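Local atomic coordinates of aldehyde dehydrogenase 12 (Zea mays, PDB entry 6D97), a protein that catalyses the NAD-dependent oxidation of L-glutamate gamma-semialdehyde, the last step of proline catabolism in plants. Residues L146-V151 / N199-I204; A193-F198 / K268-T273. All coordinates share one frame; numbering follows the deposited sequence.

Interaction 1 (L146-V151 / N199-I204)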
loop_
_atom_site.group_PDB
_atom_site.type_symbol
_atom_site.label_atom_id
_atom_site.label_comp_id
_atom_site.label_asym_id
_atom_site.label_seq_id
_atom_site.Cartn_x
_atom_site.Cartn_y
_atom_site.Cartn_z
ATOM N N LEU A 146 28.258 7.340 -18.889
ATOM C CA LEU A 146 28.315 7.566 -17.450
ATOM C C LEU A 146 26.923 7.515 -16.836
ATOM O O LEU A 146 26.740 6.969 -15.741
ATOM C CB LEU A 146 28.981 8.912 -17.158
ATOM C CG LEU A 146 29.255 9.246 -15.693
ATOM C CD1 LEU A 146 30.334 8.328 -15.150
ATOM C CD2 LEU A 146 29.669 10.701 -15.536
ATOM N N ALA A 147 25.928 8.075 -17.530
ATOM C CA ALA A 147 24.563 8.064 -17.010
ATOM C C ALA A 147 24.070 6.642 -16.794
ATOM O O ALA A 147 23.306 6.376 -15.859
ATOM C CB ALA A 147 23.626 8.812 -17.958
ATOM N N GLU A 148 24.495 5.712 -17.651
ATOM C CA GLU A 148 24.126 4.315 -17.461
ATOM C C GLU A 148 24.699 3.773 -16.159
ATOM O O GLU A 148 24.007 3.075 -15.409
ATOM C CB GLU A 148 24.611 3.480 -18.647
ATOM C CG GLU A 148 23.533 2.641 -19.302
ATOM C CD GLU A 148 24.093 1.630 -20.282
ATOM O OE1 GLU A 148 24.083 0.419 -19.960
ATOM O OE2 GLU A 148 24.538 2.049 -21.374
ATOM N N VAL A 149 25.956 4.101 -15.864
ATOM C CA VAL A 149 26.566 3.627 -14.629
ATOM C C VAL A 149 25.928 4.304 -13.423
ATOM O O VAL A 149 25.735 3.678 -12.373
ATOM C CB VAL A 149 28.086 3.853 -14.664
ATOM C CG1 VAL A 149 28.750 3.048 -13.567
ATOM C CG2 VAL A 149 28.641 3.474 -16.024
ATOM N N GLN A 150 25.597 5.590 -13.548
ATOM C CA GLN A 150 25.001 6.319 -12.435
ATOM C C GLN A 150 23.631 5.753 -12.080
ATOM O O GLN A 150 23.312 5.563 -10.899
ATOM C CB GLN A 150 24.904 7.805 -12.778
ATOM C CG GLN A 150 26.224 8.545 -12.663
ATOM C CD GLN A 150 26.201 9.894 -13.354
ATOM O OE1 GLN A 150 25.443 10.107 -14.302
ATOM N NE2 GLN A 150 27.032 10.817 -12.878
ATOM N N VAL A 151 22.801 5.485 -13.092
ATOM C CA VAL A 151 21.511 4.845 -12.849
ATOM C C VAL A 151 21.710 3.504 -12.157
ATOM O O VAL A 151 21.030 3.182 -11.175
ATOM C CB VAL A 151 20.730 4.682 -14.165
ATOM C CG1 VAL A 151 19.537 3.758 -13.960
ATOM C CG2 VAL A 151 20.280 6.032 -14.698
ATOM N N ASN A 199 22.150 -1.910 -26.724
ATOM C CA ASN A 199 22.288 -0.463 -26.592
ATOM C C ASN A 199 22.547 -0.010 -25.158
ATOM O O ASN A 199 23.164 1.040 -24.956
ATOM C CB ASN A 199 21.057 0.238 -27.171
ATOM C CG ASN A 199 19.773 -0.175 -26.495
ATOM O OD1 ASN A 199 19.615 -1.318 -26.067
ATOM N ND2 ASN A 199 18.837 0.761 -26.399
ATOM N N PHE A 200 22.108 -0.770 -24.155
ATOM C CA PHE A 200 22.420 -0.473 -22.755
ATOM C C PHE A 200 23.117 -1.689 -22.162
ATOM O O PHE A 200 22.472 -2.550 -21.541
ATOM C CB PHE A 200 21.167 -0.095 -21.968
ATOM C CG PHE A 200 20.599 1.250 -22.341
ATOM C CD1 PHE A 200 21.141 2.415 -21.818
ATOM C CD2 PHE A 200 19.531 1.349 -23.219
ATOM C CE1 PHE A 200 20.629 3.653 -22.160
ATOM C CE2 PHE A 200 19.011 2.585 -23.564
ATOM C CZ PHE A 200 19.563 3.738 -23.035
ATOM N N PRO A 201 24.440 -1.797 -22.319
ATOM C CA PRO A 201 25.138 -3.032 -21.925
ATOM C C PRO A 201 25.211 -3.258 -20.423
ATOM O O PRO A 201 25.594 -4.358 -20.005
ATOM C CB PRO A 201 26.544 -2.845 -22.520
ATOM C CG PRO A 201 26.430 -1.697 -23.487
ATOM C CD PRO A 201 25.347 -0.824 -22.946
ATOM N N LEU A 202 24.872 -2.268 -19.602
ATOM C CA LEU A 202 24.937 -2.406 -18.153
ATOM C C LEU A 202 23.585 -2.226 -17.482
ATOM O O LEU A 202 23.157 -3.094 -16.713
ATOM C CB LEU A 202 25.939 -1.397 -17.571
ATOM C CG LEU A 202 26.067 -1.411 -16.045
ATOM C CD1 LEU A 202 26.747 -2.695 -15.587
ATOM C CD2 LEU A 202 26.825 -0.193 -15.552
ATOM N N GLU A 203 22.893 -1.121 -17.770
ATOM C CA GLU A 203 21.725 -0.727 -16.986
ATOM C C GLU A 203 20.612 -1.765 -17.066
ATOM O O GLU A 203 20.071 -2.187 -16.038
ATOM C CB GLU A 203 21.219 0.634 -17.463
ATOM C CG GLU A 203 19.998 1.146 -16.726
ATOM C CD GLU A 203 19.534 2.488 -17.259
ATOM O OE1 GLU A 203 20.361 3.211 -17.855
ATOM O OE2 GLU A 203 18.344 2.820 -17.091
ATOM N N ILE A 204 20.248 -2.181 -18.274
ATOM C CA ILE A 204 19.125 -3.103 -18.448
ATOM C C ILE A 204 19.457 -4.467 -17.847
ATOM O O ILE A 204 18.703 -4.946 -16.987
ATOM C CB ILE A 204 18.717 -3.224 -19.925
ATOM C CG1 ILE A 204 18.189 -1.889 -20.452
ATOM C CG2 ILE A 204 17.689 -4.327 -20.094
ATOM C CD1 ILE A 204 17.903 -1.902 -21.934
#

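Interaction 2 (A193-F198 / K268-T273). With NAD (nicotinamide-adenine-dinucleotide), chain E.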
loop_
_atom_site.group_PDB
_atom_site.type_symbol
_atom_site.label_atom_id
_atom_site.label_comp_id
_atom_site.label_asym_id
_atom_site.label_seq_id
_atom_site.Cartn_x
_atom_site.Cartn_y
_atom_site.Cartn_z
ATOM N N ALA A 193 15.123 -16.783 -17.045
ATOM C CA ALA A 193 16.069 -16.339 -18.056
ATOM C C ALA A 193 15.910 -14.845 -18.298
ATOM O O ALA A 193 14.819 -14.286 -18.147
ATOM C CB ALA A 193 15.882 -17.099 -19.372
ATOM N N ILE A 194 17.019 -14.202 -18.664
ATOM C CA ILE A 194 17.057 -12.775 -18.963
ATOM C C ILE A 194 17.828 -12.573 -20.256
ATOM O O ILE A 194 18.942 -13.086 -20.410
ATOM C CB ILE A 194 17.699 -11.963 -17.826
ATOM C CG1 ILE A 194 16.987 -12.264 -16.516
ATOM C CG2 ILE A 194 17.615 -10.479 -18.117
ATOM C CD1 ILE A 194 17.737 -11.757 -15.306
ATOM N N ILE A 195 17.235 -11.825 -21.184
ATOM C CA ILE A 195 17.796 -11.583 -22.508
ATOM C C ILE A 195 17.702 -10.086 -22.787
ATOM O O ILE A 195 16.599 -9.527 -22.809
ATOM C CB ILE A 195 17.053 -12.386 -23.589
ATOM C CG1 ILE A 195 17.019 -13.874 -23.223
ATOM C CG2 ILE A 195 17.694 -12.171 -24.943
ATOM C CD1 ILE A 195 16.135 -14.704 -24.119
ATOM N N THR A 196 18.846 -9.439 -22.996
ATOM C CA THR A 196 18.920 -7.993 -23.138
ATOM C C THR A 196 19.716 -7.597 -24.375
ATOM O O THR A 196 20.530 -8.380 -24.877
ATOM C CB THR A 196 19.548 -7.348 -21.892
ATOM O OG1 THR A 196 20.960 -7.578 -21.883
ATOM C CG2 THR A 196 18.936 -7.920 -20.634
ATOM N N PRO A 197 19.507 -6.362 -24.893
ATOM C CA PRO A 197 20.088 -5.994 -26.190
ATOM C C PRO A 197 21.403 -5.233 -26.099
ATOM O O PRO A 197 22.029 -5.150 -25.038
ATOM C CB PRO A 197 18.995 -5.112 -26.798
ATOM C CG PRO A 197 18.480 -4.359 -25.603
ATOM C CD PRO A 197 18.599 -5.305 -24.407
ATOM N N PHE A 198 21.814 -4.646 -27.225
ATOM C CA PHE A 198 23.149 -4.072 -27.327
ATOM C C PHE A 198 23.244 -2.674 -26.728
ATOM O O PHE A 198 24.323 -2.276 -26.274
ATOM C CB PHE A 198 23.586 -4.018 -28.793
ATOM C CG PHE A 198 22.977 -2.880 -29.568
ATOM C CD1 PHE A 198 21.736 -3.022 -30.168
ATOM C CD2 PHE A 198 23.641 -1.667 -29.690
ATOM C CE1 PHE A 198 21.174 -1.982 -30.875
ATOM C CE2 PHE A 198 23.080 -0.622 -30.395
ATOM C CZ PHE A 198 21.846 -0.780 -30.987
ATOM N N LYS A 268 10.737 -20.820 -15.848
ATOM C CA LYS A 268 9.386 -20.460 -15.442
ATOM C C LYS A 268 9.043 -19.015 -15.767
ATOM O O LYS A 268 7.857 -18.676 -15.838
ATOM C CB LYS A 268 9.199 -20.730 -13.950
ATOM C CG LYS A 268 9.173 -22.216 -13.632
ATOM C CD LYS A 268 8.138 -22.915 -14.504
ATOM C CE LYS A 268 8.681 -24.193 -15.113
ATOM N NZ LYS A 268 8.796 -25.297 -14.128
ATOM N N MET A 269 10.047 -18.166 -15.965
ATOM C CA MET A 269 9.833 -16.798 -16.413
ATOM C C MET A 269 11.012 -16.398 -17.285
ATOM O O MET A 269 12.150 -16.778 -17.007
ATOM C CB MET A 269 9.688 -15.828 -15.234
ATOM C CG MET A 269 8.416 -14.985 -15.277
ATOM S SD MET A 269 8.325 -13.898 -16.716
ATOM C CE MET A 269 9.737 -12.836 -16.424
ATOM N N THR A 270 10.739 -15.640 -18.343
ATOM C CA THR A 270 11.787 -15.117 -19.210
ATOM C C THR A 270 11.565 -13.625 -19.381
ATOM O O THR A 270 10.501 -13.202 -19.845
ATOM C CB THR A 270 11.799 -15.812 -20.575
ATOM O OG1 THR A 270 12.131 -17.195 -20.408
ATOM C CG2 THR A 270 12.827 -15.165 -21.490
ATOM N N LEU A 271 12.554 -12.831 -18.984
ATOM C CA LEU A 271 12.565 -11.406 -19.280
ATOM C C LEU A 271 13.273 -11.215 -20.612
ATOM O O LEU A 271 14.447 -11.576 -20.753
ATOM C CB LEU A 271 13.265 -10.616 -18.174
ATOM C CG LEU A 271 13.245 -9.080 -18.183
ATOM C CD1 LEU A 271 14.258 -8.471 -19.157
ATOM C CD2 LEU A 271 11.844 -8.570 -18.480
ATOM N N PHE A 272 12.566 -10.656 -21.585
ATOM C CA PHE A 272 13.169 -10.315 -22.861
ATOM C C PHE A 272 13.091 -8.816 -23.090
ATOM O O PHE A 272 12.016 -8.217 -22.976
ATOM C CB PHE A 272 12.501 -11.036 -24.028
ATOM C CG PHE A 272 13.049 -10.627 -25.360
ATOM C CD1 PHE A 272 14.231 -11.174 -25.827
ATOM C CD2 PHE A 272 12.405 -9.671 -26.130
ATOM C CE1 PHE A 272 14.753 -10.791 -27.038
ATOM C CE2 PHE A 272 12.920 -9.285 -27.346
ATOM C CZ PHE A 272 14.096 -9.844 -27.800
ATOM N N THR A 273 14.227 -8.225 -23.446
ATOM C CA THR A 273 14.296 -6.838 -23.878
ATOM C C THR A 273 15.005 -6.806 -25.222
ATOM O O THR A 273 16.162 -7.227 -25.321
ATOM C CB THR A 273 15.039 -5.972 -22.861
ATOM O OG1 THR A 273 14.417 -6.103 -21.577
ATOM C CG2 THR A 273 14.990 -4.523 -23.288
HETATM P PA NAD E . 17.089 -8.180 -30.681
HETATM O O1A NAD E . 15.627 -8.722 -30.582
HETATM O O2A NAD E . 17.806 -8.245 -31.938
HETATM O O5B NAD E . 18.160 -8.811 -29.882
HETATM C C5B NAD E . 18.159 -8.669 -28.482
HETATM C C4B NAD E . 18.652 -9.904 -27.734
HETATM O O4B NAD E . 17.825 -11.036 -27.937
HETATM C C3B NAD E . 20.060 -10.277 -28.067
HETATM O O3B NAD E . 20.732 -10.700 -26.944
HETATM C C2B NAD E . 19.878 -11.380 -29.018
HETATM O O2B NAD E . 20.972 -12.216 -29.017
HETATM C C1B NAD E . 18.663 -12.028 -28.469
HETATM N N9A NAD E . 17.904 -12.825 -29.409
HETATM C C8A NAD E . 17.653 -12.574 -30.745
HETATM N N7A NAD E . 16.883 -13.550 -31.239
HETATM C C5A NAD E . 16.594 -14.468 -30.233
HETATM C C6A NAD E . 15.864 -15.638 -30.159
HETATM N N6A NAD E . 15.198 -16.134 -31.331
HETATM N N1A NAD E . 15.777 -16.311 -29.002
HETATM C C2A NAD E . 16.393 -15.869 -27.875
HETATM N N3A NAD E . 17.120 -14.722 -27.908
HETATM C C4A NAD E . 17.234 -14.015 -29.052
HETATM O O3 NAD E . 17.362 -6.770 -30.375
HETATM P PN NAD E . 17.916 -5.669 -31.378
HETATM O O1N NAD E . 17.740 -4.340 -30.558
HETATM O O2N NAD E . 19.380 -5.860 -31.651
HETATM O O5D NAD E . 17.140 -5.544 -32.661
#

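Interaction 1 (L146-V151 / N199-I204)
Glu-148 reaches out from its helix and takes two backbone N-H groups on a single carboxylate oxygen. Its OE1 accepts from Leu-202 N at 2.8 Å, the donor lying almost on the C-O axis, and from Glu-203 N at 2.9 Å through the anti lone pair, a nearly straight bond of 169° at the hydrogen. The other oxygen, OE2, forms a salt bridge with Lys-140, whose amino group also bonds Asn-199 O, so both ends of the carboxylate are held and its rotation is fixed. The two N-H groups lie where the connection 197-202 enters helix 203-214, the first beta-to-alpha connection of the Rossmann-type domain. The carboxylate stands at the N-terminal end of that helix, where the helix dipole would probably favour its negative charge.

Phe-200 meets Glu-148 with the edge of its ring: Phe-200 CD1 is 3.4 Å from Glu-148 CD, and the carboxylate plane is turned 75° from the ring. Pro-201 CD touches Glu-148 OE2 at 3.4 Å, the two side chains crossing at about a right angle. Glu-203, extended with CG opposite its backbone N (chi1 180°), runs back beside helix 142-157, its OE2 3.5 Å from Val-151 CG1. Farther out, Leu-202 CD2 packs at 4.1 Å on Val-149 CG2, with Ile-134 and Met-234 of helices 124-137 and 229-240 also against the leucine.

Interaction 2 (A193-F198 / K268-T273)
Phe-272 lays its ring obliquely beside Ile-195, with CD1 3.7 Å from the isoleucine CG2, and the two together form a floor for the adenosine ribose of NAD. The ring points its edge at the cofactor: CE1 is 3.2 Å from the ribose oxygen O4B, and CZ lies 3.4 Å from O1A, a phosphate oxygen on the adenosine side that lies in the plane of the ring. With CG trans to its own backbone N (chi1 176°), Phe-272 extends toward the cofactor and also packs on Val-278 and Leu-282 of helix 276-285. From the neighbouring strand, Ile-195 CG2 comes within 3.2 Å of O4B, while its CD1 reaches the adenine.

Beneath these side chains, strands 193-196 and 269-273 run parallel, their directions 5° apart. Ala-193 and Ile-195 each give an N-H and a C=O to the partner strand; Ile-195 N, for example, donates to Leu-271 O at 2.8 Å. Ile-194 and Thr-196 turn their backbone bonds the other way, to strand 218-223 and Asp-224 just beyond it. The five-stranded parallel sheet has the order 3-2-1-4-5 of a Rossmann-like NAD-binding domain, in which strand 191-196 is the third across. The cofactor lies against the face that carries Ile-195 and Phe-272, its adenine alongside the strand and its phosphates at the C-terminal end. There Thr-196 O accepts a hydrogen bond from the ribose hydroxyl O3B at 3.1 Å, and Pro-197 sets its CD 3.2 Å from Thr-273 O.

On the reverse face of the sheet, Ile-194 CG2 meets Leu-271 CD1 at 4.0 Å, and Trp-524 of helix 517-524 packs against both residues.

Overall arrangement
From the N terminus, helix 142-157 supplies residues 146-151 first; the chain then passes through strands 170-174 and 180-187 into strand 191-196. Residues 193-198 run straight on into 199-204, where interaction 1 closes a loop of 47 residues. The chain continues through helix 203-214 and two further strand-helix units to 268-273, where interaction 2 closes a longer loop of 69 residues. Because 193-198 falls inside the first loop and its partner 268-273 lies beyond it, the two loops cross. Their centres are 16 Å apart, yet they touch: Ile-204 packs on Thr-196, Pro-197 and Thr-273. Together they tie helix 142-157 to the start of helix 203-214, and the central strand to its parallel neighbour.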